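Local coordinates for organic hydroperoxide resistance protein (Deinococcus radiodurans, PDB 1USP) that probably detoxifies organic hydroperoxides by reducing them to the corresponding alcohols with a pair of reactive cysteines, as other members of the OsmC/Ohr family do, at residues L62-V65 and S66-Q69. Residues are numbered along the deposited sequence; the frame is centred on the assembly and turned at random.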
loop_
_atom_site.group_PDB
_atom_site.type_symbol
_atom_site.label_atom_id
_atom_site.label_comp_id
_atom_site.label_asym_id
_atom_site.label_seq_id
_atom_site.Cartn_x
_atom_site.Cartn_y
_atom_site.Cartn_z
ATOM N N LEU A 62 3.910 14.543 -7.750
ATOM C CA LEU A 62 4.863 15.576 -8.142
ATOM C C LEU A 62 4.841 15.780 -9.647
ATOM O O LEU A 62 5.010 16.898 -10.121
ATOM C CB LEU A 62 6.274 15.225 -7.695
ATOM C CG LEU A 62 6.481 15.391 -6.189
ATOM C CD1 LEU A 62 7.748 14.694 -5.763
ATOM C CD2 LEU A 62 6.509 16.869 -5.819
ATOM N N GLY A 63 4.640 14.692 -10.385
ATOM C CA GLY A 63 4.499 14.741 -11.832
ATOM C C GLY A 63 3.289 15.551 -12.239
ATOM O O GLY A 63 3.376 16.397 -13.128
ATOM N N VAL A 64 2.171 15.311 -11.554
ATOM C CA VAL A 64 0.916 16.011 -11.805
ATOM C C VAL A 64 1.068 17.496 -11.503
ATOM O O VAL A 64 0.597 18.331 -12.268
ATOM C CB VAL A 64 -0.241 15.439 -10.944
ATOM C CG1 VAL A 64 -1.465 16.355 -10.986
ATOM C CG2 VAL A 64 -0.616 14.040 -11.419
ATOM N N VAL A 65 1.735 17.809 -10.399
ATOM C CA VAL A 65 1.894 19.181 -9.943
ATOM C C VAL A 65 2.771 19.992 -10.903
ATOM O O VAL A 65 2.481 21.156 -11.168
ATOM C CB VAL A 65 2.437 19.232 -8.486
ATOM C CG1 VAL A 65 3.031 20.599 -8.140
ATOM C CG2 VAL A 65 1.324 18.864 -7.492
ATOM N N SER A 66 3.829 19.382 -11.424
ATOM C CA SER A 66 4.765 20.086 -12.302
ATOM C C SER A 66 4.111 20.450 -13.635
ATOM O O SER A 66 4.313 21.548 -14.145
ATOM C CB SER A 66 6.014 19.241 -12.540
ATOM O OG SER A 66 5.668 17.964 -13.030
ATOM N N ARG A 67 3.314 19.535 -14.182
ATOM C CA ARG A 67 2.612 19.767 -15.448
ATOM C C ARG A 67 1.556 20.858 -15.312
ATOM O O ARG A 67 1.491 21.783 -16.131
ATOM C CB ARG A 67 1.942 18.482 -15.941
ATOM C CG ARG A 67 2.917 17.399 -16.367
ATOM C CD ARG A 67 2.266 16.242 -17.119
ATOM N NE ARG A 67 2.272 14.999 -16.344
ATOM C CZ ARG A 67 1.225 14.477 -15.692
ATOM N NH1 ARG A 67 0.033 15.076 -15.691
ATOM N NH2 ARG A 67 1.376 13.336 -15.028
ATOM N N ARG A 68 0.734 20.740 -14.274
ATOM C CA ARG A 68 -0.350 21.684 -14.026
ATOM C C ARG A 68 0.168 23.091 -13.696
ATOM O O ARG A 68 -0.447 24.082 -14.097
ATOM C CB ARG A 68 -1.275 21.169 -12.908
ATOM C CG ARG A 68 -2.052 19.891 -13.271
ATOM C CD ARG A 68 -3.514 19.863 -12.820
ATOM N NE ARG A 68 -3.700 19.351 -11.454
ATOM C CZ ARG A 68 -4.391 18.250 -11.114
ATOM N NH1 ARG A 68 -4.971 17.477 -12.027
ATOM N NH2 ARG A 68 -4.495 17.910 -9.835
ATOM N N GLN A 69 1.296 23.174 -12.991
ATOM C CA GLN A 69 1.864 24.462 -12.580
ATOM C C GLN A 69 3.028 24.938 -13.470
ATOM O O GLN A 69 3.669 25.939 -13.154
ATOM C CB GLN A 69 2.339 24.392 -11.124
ATOM C CG GLN A 69 1.226 24.196 -10.089
ATOM C CD GLN A 69 1.730 24.297 -8.645
ATOM O OE1 GLN A 69 2.853 24.750 -8.401
ATOM N NE2 GLN A 69 0.900 23.876 -7.691
#
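Ser-66 turns its hydroxyl back onto the preceding turn of the helix: chi1 of 55° sets OG between its own backbone N and carbonyl carbon, 2.8 Å from Gly-63 O and 3.2 Å from Leu-62 O, with one proton to serve either carbonyl. Leu-62 O also takes the amide of Ser-66, N to O 3.0 Å. The i to i+4 pattern goes on through Arg-68 N to Val-64 O (3.1 Å) and through Gln-69 N to Val-65 O (3.0 Å), while the bond from Arg-67 N to Gly-63 O is weak. These are the final turns of the long helix 46-68, and Gln-69 is the first residue to leave helical geometry. Leu-62, Val-64 and Val-65 also pack on helix 107-120, through Leu-113, Val-120 and Ala-116 respectively. In the side-chain packing, Arg-68 bends at chi2 and chi3 (-139° and -87°), which lays its guanidinium flat on Val-64, with CG1 centred beneath one face and 3.5 Å from CZ. Arg-67 instead folds back over the backbone, Gly-63 O lying 3.6 Å from its guanidinium plane toward the rim. Gln-69 runs extended alongside Val-65, its amide NE2 3.9 Å from CG1 of that valine.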